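Local coordinates for glycoside hydrolase 15-related protein (Kribbella flavida, PDB 5Z3E) that hydrolyses the alpha-1,6-glucosidic linkage of isomaltose from the non-reducing end, releasing beta-D-glucose and D-glucose, at residues G312-G324 / W342-A355. The protein carries 1 engineered substitution. Sequence-based numbering, arbitrary orientation.
Sequences GGGQWILLSALLG and WIADQADADGDLPA. Engineered in segment 342-355: A355 (natural residue Glu).
At the active site, A355, engineered in place of the glutamate inferred to be the proton acceptor, meets W316 and I317 where strand 315-316 gives way to a helix. I317 N donates to A355 O at 3.3 Å, and a water accepts from L318 N while donating to that same oxygen, so one N-H of the helix start grips the carbonyl directly and the next does so through water. A355 O also lies 3.3 Å above one face of the W316 indole, offset toward its rim, and A355 CB sits over a face, 4.0 Å from W316 CZ3. I317 splits its branches: CD1 reaches P354 O (3.6 Å) and Q346 CB, whereas CG2 meets I343 CG2 at 3.7 Å. W342, its CG swung anti to the backbone N (chi1 -177°), takes Q315 CB and S320 OG obliquely on one side of its six-membered ring, OG 3.4 Å from CZ3; that hydroxyl is hydrogen-bonded to G300 and V302. Q346 NE2 lies over the opposite face, bonded to W342 O, while its OE1 bonds H359. With an alanine at W342, a gap is likely to open beside Q315, S320 and I317 CD1. The loop carrying the probable base position thus docks at the N-terminus of helix 317-329, within the (alpha/alpha)6 barrel of glycoside hydrolase family 15.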
ATOM      1  N   GLY A 312      -5.173 -20.564  -1.436  1.00 22.10           N
ATOM      2  CA  GLY A 312      -6.531 -20.791  -1.934  1.00 22.80           C
ATOM      3  C   GLY A 312      -7.318 -19.579  -2.325  1.00 19.42           C
ATOM      4  O   GLY A 312      -8.482 -19.686  -2.718  1.00 19.85           O
ATOM      5  N   GLY A 313      -6.699 -18.380  -2.239  1.00 18.38           N
ATOM      6  CA  GLY A 313      -7.416 -17.184  -2.594  1.00 15.90           C
ATOM      7  C   GLY A 313      -8.439 -16.774  -1.551  1.00 14.15           C
ATOM      8  O   GLY A 313      -9.660 -16.756  -1.818  1.00 14.75           O
ATOM      9  N   GLY A 314      -7.957 -16.413  -0.371  1.00 14.67           N
ATOM     10  CA  GLY A 314      -8.827 -16.032   0.716  1.00 13.88           C
ATOM     11  C   GLY A 314      -9.159 -14.557   0.754  1.00 12.64           C
ATOM     12  O   GLY A 314      -8.938 -13.830  -0.210  1.00 12.44           O
ATOM     13  N   GLN A 315      -9.733 -14.137   1.866  1.00 12.41           N
ATOM     14  CA  GLN A 315     -10.274 -12.796   2.061  1.00 11.70           C
ATOM     15  C   GLN A 315      -9.279 -11.973   2.860  1.00 10.95           C
ATOM     16  O   GLN A 315      -8.894 -12.372   3.960  1.00 11.99           O
ATOM     17  CB  GLN A 315     -11.601 -12.896   2.820  1.00 12.47           C
ATOM     18  CG  GLN A 315     -12.665 -13.655   2.058  1.00 13.60           C
ATOM     19  CD  GLN A 315     -13.764 -14.146   2.986  1.00 15.17           C
ATOM     20  OE1 GLN A 315     -13.485 -14.974   3.854  1.00 18.19           O
ATOM     21  NE2 GLN A 315     -14.988 -13.672   2.812  1.00 18.30           N
ATOM     22  N   TRP A 316      -8.864 -10.834   2.298  1.00 10.34           N
ATOM     23  CA  TRP A 316      -7.757 -10.063   2.856  1.00 10.28           C
ATOM     24  C   TRP A 316      -8.245  -8.899   3.692  1.00  9.79           C
ATOM     25  O   TRP A 316      -8.966  -8.003   3.222  1.00 10.31           O
ATOM     26  CB  TRP A 316      -6.864  -9.565   1.719  1.00 10.29           C
ATOM     27  CG  TRP A 316      -5.976 -10.666   1.193  1.00 10.47           C
ATOM     28  CD1 TRP A 316      -6.329 -11.824   0.555  1.00 10.98           C
ATOM     29  CD2 TRP A 316      -4.552 -10.707   1.323  1.00 10.35           C
ATOM     30  NE1 TRP A 316      -5.208 -12.578   0.296  1.00 11.51           N
ATOM     31  CE2 TRP A 316      -4.112 -11.909   0.754  1.00 11.10           C
ATOM     32  CE3 TRP A 316      -3.614  -9.817   1.850  1.00 10.98           C
ATOM     33  CZ2 TRP A 316      -2.772 -12.240   0.688  1.00 12.67           C
ATOM     34  CZ3 TRP A 316      -2.290 -10.153   1.798  1.00 12.14           C
ATOM     35  CH2 TRP A 316      -1.872 -11.353   1.209  1.00 12.65           C
ATOM     36  N   ILE A 317      -7.787  -8.852   4.947  1.00  9.87           N
ATOM     37  CA  ILE A 317      -8.149  -7.801   5.875  1.00  9.70           C
ATOM     38  C   ILE A 317      -7.824  -6.426   5.282  1.00  9.49           C
ATOM     39  O   ILE A 317      -8.633  -5.495   5.352  1.00  9.68           O
ATOM     40  CB  ILE A 317      -7.486  -8.001   7.247  1.00 10.49           C
ATOM     41  CG1 ILE A 317      -8.215  -9.075   8.087  1.00 11.64           C
ATOM     42  CG2 ILE A 317      -7.438  -6.708   8.030  1.00 11.15           C
ATOM     43  CD1 ILE A 317      -8.233 -10.461   7.524  1.00 12.12           C
ATOM     44  N   LEU A 318      -6.619  -6.279   4.708  1.00  9.49           N
ATOM     45  CA  LEU A 318      -6.193  -4.966   4.238  1.00  9.44           C
ATOM     46  C   LEU A 318      -7.072  -4.481   3.093  1.00  8.88           C
ATOM     47  O   LEU A 318      -7.245  -3.280   2.923  1.00  9.29           O
ATOM     48  CB  LEU A 318      -4.694  -4.993   3.889  1.00  9.67           C
ATOM     49  CG  LEU A 318      -4.273  -5.784   2.665  1.00 10.00           C
ATOM     50  CD1 LEU A 318      -4.325  -4.918   1.413  1.00 11.27           C
ATOM     51  CD2 LEU A 318      -2.891  -6.360   2.835  1.00 10.88           C
ATOM     52  N   LEU A 319      -7.601  -5.405   2.288  1.00  8.96           N
ATOM     53  CA  LEU A 319      -8.448  -5.044   1.170  1.00  8.87           C
ATOM     54  C   LEU A 319      -9.867  -4.703   1.633  1.00  8.79           C
ATOM     55  O   LEU A 319     -10.480  -3.790   1.074  1.00  9.00           O
ATOM     56  CB  LEU A 319      -8.461  -6.108   0.097  1.00  9.24           C
ATOM     57  CG  LEU A 319      -7.134  -6.325  -0.634  1.00  9.45           C
ATOM     58  CD1 LEU A 319      -7.283  -7.416  -1.660  1.00 10.41           C
ATOM     59  CD2 LEU A 319      -6.642  -5.022  -1.283  1.00  9.90           C
ATOM     60  N   SER A 320     -10.383  -5.412   2.635  1.00  9.19           N
ATOM     61  CA  SER A 320     -11.644  -4.988   3.246  1.00  9.15           C
ATOM     62  C   SER A 320     -11.517  -3.608   3.873  1.00  9.05           C
ATOM     63  O   SER A 320     -12.425  -2.791   3.775  1.00  9.33           O
ATOM     64  CB  SER A 320     -12.083  -6.023   4.264  1.00  9.99           C
ATOM     65  OG  SER A 320     -12.427  -7.223   3.621  1.00 10.98           O
ATOM     66  N   ALA A 321     -10.369  -3.333   4.487  1.00  9.20           N
ATOM     67  CA  ALA A 321     -10.149  -2.029   5.082  1.00  9.26           C
ATOM     68  C   ALA A 321     -10.066  -0.960   4.007  1.00  9.08           C
ATOM     69  O   ALA A 321     -10.602   0.135   4.164  1.00  9.68           O
ATOM     70  CB  ALA A 321      -8.872  -2.034   5.899  1.00 10.05           C
ATOM     71  N   LEU A 322      -9.351  -1.247   2.920  1.00  9.05           N
ATOM     72  CA  LEU A 322      -9.230  -0.308   1.814  1.00  8.98           C
ATOM     73  C   LEU A 322     -10.590   0.028   1.206  1.00  8.83           C
ATOM     74  O   LEU A 322     -10.892   1.192   0.914  1.00  9.17           O
ATOM     75  CB  LEU A 322      -8.295  -0.920   0.768  1.00  9.38           C
ATOM     76  CG  LEU A 322      -8.056  -0.098  -0.467  1.00 10.17           C
ATOM     77  CD1 LEU A 322      -7.384   1.224  -0.155  1.00 10.48           C
ATOM     78  CD2 LEU A 322      -7.226  -0.923  -1.440  1.00 10.72           C
ATOM     79  N   LEU A 323     -11.413  -1.000   0.981  1.00  8.79           N
ATOM     80  CA  LEU A 323     -12.746  -0.755   0.450  1.00  8.90           C
ATOM     81  C   LEU A 323     -13.564   0.053   1.455  1.00  8.75           C
ATOM     82  O   LEU A 323     -14.244   1.013   1.075  1.00  9.34           O
ATOM     83  CB  LEU A 323     -13.437  -2.060   0.049  1.00  9.36           C
ATOM     84  CG  LEU A 323     -14.807  -1.885  -0.596  1.00 10.08           C
ATOM     85  CD1 LEU A 323     -14.784  -0.990  -1.831  1.00 11.98           C
ATOM     86  CD2 LEU A 323     -15.388  -3.249  -0.952  1.00 11.83           C
ATOM     87  N   GLY A 324     -13.499  -0.314   2.736  1.00  9.16           N
ATOM     88  CA  GLY A 324     -14.219   0.441   3.735  1.00  9.58           C
ATOM     89  C   GLY A 324     -13.823   1.914   3.783  1.00  9.20           C
ATOM     90  O   GLY A 324     -14.674   2.793   3.931  1.00  9.90           O
ATOM     91  N   TRP A 342     -16.410  -6.603   9.860  1.00 12.71           N
ATOM     92  CA  TRP A 342     -15.864  -7.857   9.324  1.00 12.86           C
ATOM     93  C   TRP A 342     -14.401  -8.032   9.713  1.00 12.90           C
ATOM     94  O   TRP A 342     -13.983  -9.101  10.160  1.00 13.33           O
ATOM     95  CB  TRP A 342     -16.020  -7.937   7.793  1.00 13.14           C
ATOM     96  CG  TRP A 342     -15.521  -9.244   7.240  1.00 12.65           C
ATOM     97  CD1 TRP A 342     -16.240 -10.401   7.130  1.00 13.71           C
ATOM     98  CD2 TRP A 342     -14.200  -9.559   6.796  1.00 11.90           C
ATOM     99  NE1 TRP A 342     -15.468 -11.398   6.633  1.00 13.68           N
ATOM    100  CE2 TRP A 342     -14.198 -10.917   6.420  1.00 12.56           C
ATOM    101  CE3 TRP A 342     -13.015  -8.822   6.669  1.00 12.10           C
ATOM    102  CZ2 TRP A 342     -13.054 -11.562   5.948  1.00 12.84           C
ATOM    103  CZ3 TRP A 342     -11.903  -9.456   6.180  1.00 11.97           C
ATOM    104  CH2 TRP A 342     -11.916 -10.820   5.830  1.00 12.75           C
ATOM    105  N   ILE A 343     -13.612  -6.969   9.577  1.00 12.80           N
ATOM    106  CA  ILE A 343     -12.211  -7.043   9.956  1.00 12.01           C
ATOM    107  C   ILE A 343     -12.072  -7.408  11.435  1.00 12.77           C
ATOM    108  O   ILE A 343     -11.280  -8.268  11.807  1.00 13.37           O
ATOM    109  CB  ILE A 343     -11.496  -5.714   9.700  1.00 12.74           C
ATOM    110  CG1 ILE A 343     -11.445  -5.446   8.189  1.00 12.81           C
ATOM    111  CG2 ILE A 343     -10.118  -5.733  10.345  1.00 12.39           C
ATOM    112  CD1 ILE A 343     -11.167  -3.996   7.888  1.00 13.79           C
ATOM    113  N   ALA A 344     -12.833  -6.745  12.310  1.00 13.58           N
ATOM    114  CA  ALA A 344     -12.717  -6.988  13.739  1.00 14.95           C
ATOM    115  C   ALA A 344     -13.021  -8.449  14.055  1.00 14.76           C
ATOM    116  O   ALA A 344     -12.430  -9.017  14.979  1.00 16.44           O
ATOM    117  CB  ALA A 344     -13.612  -6.054  14.514  1.00 16.86           C
ATOM    118  N   ASP A 345     -13.946  -9.052  13.316  1.00 15.49           N
ATOM    119  CA  ASP A 345     -14.306 -10.447  13.526  1.00 16.57           C
ATOM    120  C   ASP A 345     -13.189 -11.406  13.116  1.00 16.61           C
ATOM    121  O   ASP A 345     -13.304 -12.612  13.413  1.00 18.78           O
ATOM    122  CB  ASP A 345     -15.584 -10.766  12.757  1.00 19.89           C
ATOM    123  CG  ASP A 345     -16.818 -10.127  13.360  1.00 29.08           C
ATOM    124  OD1 ASP A 345     -16.790  -9.695  14.541  1.00 40.06           O
ATOM    125  OD2 ASP A 345     -17.867 -10.098  12.656  1.00 34.99           O
ATOM    126  N   GLN A 346     -12.128 -10.914  12.472  1.00 15.01           N
ATOM    127  CA  GLN A 346     -11.014 -11.783  12.086  1.00 14.58           C
ATOM    128  C   GLN A 346      -9.869 -11.741  13.080  1.00 15.54           C
ATOM    129  O   GLN A 346      -8.888 -12.450  12.930  1.00 16.65           O
ATOM    130  CB  GLN A 346     -10.495 -11.437  10.687  1.00 14.20           C
ATOM    131  CG  GLN A 346     -11.618 -11.271   9.662  1.00 14.06           C
ATOM    132  CD  GLN A 346     -12.646 -12.357   9.721  1.00 14.68           C
ATOM    133  OE1 GLN A 346     -12.326 -13.522   9.892  1.00 16.33           O
ATOM    134  NE2 GLN A 346     -13.914 -11.975   9.597  1.00 15.34           N
ATOM    135  N   ALA A 347      -9.965 -10.879  14.100  1.00 15.50           N
ATOM    136  CA  ALA A 347      -8.889 -10.819  15.096  1.00 16.51           C
ATOM    137  C   ALA A 347      -8.879 -12.108  15.911  1.00 17.69           C
ATOM    138  O   ALA A 347      -9.948 -12.641  16.258  1.00 19.46           O
ATOM    139  CB  ALA A 347      -9.095  -9.628  16.003  1.00 17.75           C
ATOM    140  N   ASP A 348      -7.698 -12.629  16.197  1.00 17.16           N
ATOM    141  CA  ASP A 348      -7.560 -13.830  17.004  1.00 19.35           C
ATOM    142  C   ASP A 348      -7.687 -13.502  18.483  1.00 19.23           C
ATOM    143  O   ASP A 348      -8.006 -12.378  18.876  1.00 20.27           O
ATOM    144  CB  ASP A 348      -6.298 -14.608  16.624  1.00 21.20           C
ATOM    145  CG  ASP A 348      -5.017 -13.994  17.105  1.00 21.35           C
ATOM    146  OD1 ASP A 348      -5.012 -13.046  17.919  1.00 19.72           O
ATOM    147  OD2 ASP A 348      -3.950 -14.510  16.665  1.00 24.73           O
ATOM    148  N   ALA A 349      -7.485 -14.509  19.338  1.00 23.52           N
ATOM    149  CA  ALA A 349      -7.698 -14.339  20.765  1.00 27.04           C
ATOM    150  C   ALA A 349      -6.794 -13.278  21.360  1.00 26.41           C
ATOM    151  O   ALA A 349      -7.091 -12.714  22.423  1.00 32.91           O
ATOM    152  CB  ALA A 349      -7.519 -15.671  21.490  1.00 32.02           C
ATOM    153  N   ASP A 350      -5.652 -13.021  20.734  1.00 25.34           N
ATOM    154  CA  ASP A 350      -4.700 -11.982  21.220  1.00 27.51           C
ATOM    155  C   ASP A 350      -4.986 -10.614  20.594  1.00 23.74           C
ATOM    156  O   ASP A 350      -4.325  -9.627  20.953  1.00 27.86           O
ATOM    157  CB  ASP A 350      -3.251 -12.385  20.886  1.00 27.96           C
ATOM    158  CG  ASP A 350      -2.767 -13.578  21.672  1.00 39.87           C
ATOM    159  OD1 ASP A 350      -3.250 -13.805  22.799  1.00 44.44           O
ATOM    160  OD2 ASP A 350      -1.957 -14.371  21.133  1.00 63.20           O
ATOM    161  N   GLY A 351      -5.936 -10.531  19.672  1.00 19.69           N
ATOM    162  CA  GLY A 351      -6.229  -9.289  18.921  1.00 19.03           C
ATOM    163  C   GLY A 351      -5.480  -9.179  17.638  1.00 16.15           C
ATOM    164  O   GLY A 351      -5.624  -8.185  16.927  1.00 16.20           O
ATOM    165  N   ASP A 352      -4.664 -10.190  17.311  1.00 16.19           N
ATOM    166  CA  ASP A 352      -3.849 -10.080  16.094  1.00 15.00           C
ATOM    167  C   ASP A 352      -4.687 -10.334  14.855  1.00 14.50           C
ATOM    168  O   ASP A 352      -5.575 -11.209  14.827  1.00 15.84           O
ATOM    169  CB  ASP A 352      -2.701 -11.096  16.139  1.00 16.13           C
ATOM    170  CG  ASP A 352      -1.643 -10.782  17.156  1.00 18.33           C
ATOM    171  OD1 ASP A 352      -1.583  -9.640  17.649  1.00 18.14           O
ATOM    172  OD2 ASP A 352      -0.833 -11.679  17.411  1.00 21.39           O
ATOM    173  N   LEU A 353      -4.370  -9.586  13.792  1.00 13.54           N
ATOM    174  CA  LEU A 353      -5.074  -9.686  12.533  1.00 12.92           C
ATOM    175  C   LEU A 353      -4.217 -10.403  11.516  1.00 12.68           C
ATOM    176  O   LEU A 353      -3.051 -10.010  11.289  1.00 13.53           O
ATOM    177  CB  LEU A 353      -5.440  -8.296  11.985  1.00 12.46           C
ATOM    178  CG  LEU A 353      -6.527  -7.560  12.756  1.00 12.82           C
ATOM    179  CD1 LEU A 353      -6.554  -6.108  12.340  1.00 12.40           C
ATOM    180  CD2 LEU A 353      -7.882  -8.200  12.543  1.00 13.38           C
ATOM    181  N   PRO A 354      -4.741 -11.437  10.886  1.00 13.22           N
ATOM    182  CA  PRO A 354      -4.003 -12.155   9.852  1.00 13.46           C
ATOM    183  C   PRO A 354      -3.948 -11.346   8.558  1.00 12.61           C
ATOM    184  O   PRO A 354      -4.705 -10.381   8.368  1.00 12.69           O
ATOM    185  CB  PRO A 354      -4.822 -13.413   9.627  1.00 16.44           C
ATOM    186  CG  PRO A 354      -6.158 -12.984   9.950  1.00 20.93           C
ATOM    187  CD  PRO A 354      -6.090 -11.985  11.073  1.00 15.51           C
ATOM    188  N   ALA A 355      -3.097 -11.800   7.638  1.00 12.22           N
ATOM    189  CA  ALA A 355      -3.137 -11.249   6.286  1.00 12.20           C
ATOM    190  C   ALA A 355      -4.492 -11.518   5.617  1.00 11.80           C
ATOM    191  O   ALA A 355      -5.073 -10.664   4.962  1.00 11.60           O
ATOM    192  CB  ALA A 355      -2.026 -11.823   5.447  1.00 13.03           C
TER
HETATM  193  O   HOH W   1      -4.522  -8.030   5.165  1.00 10.92           O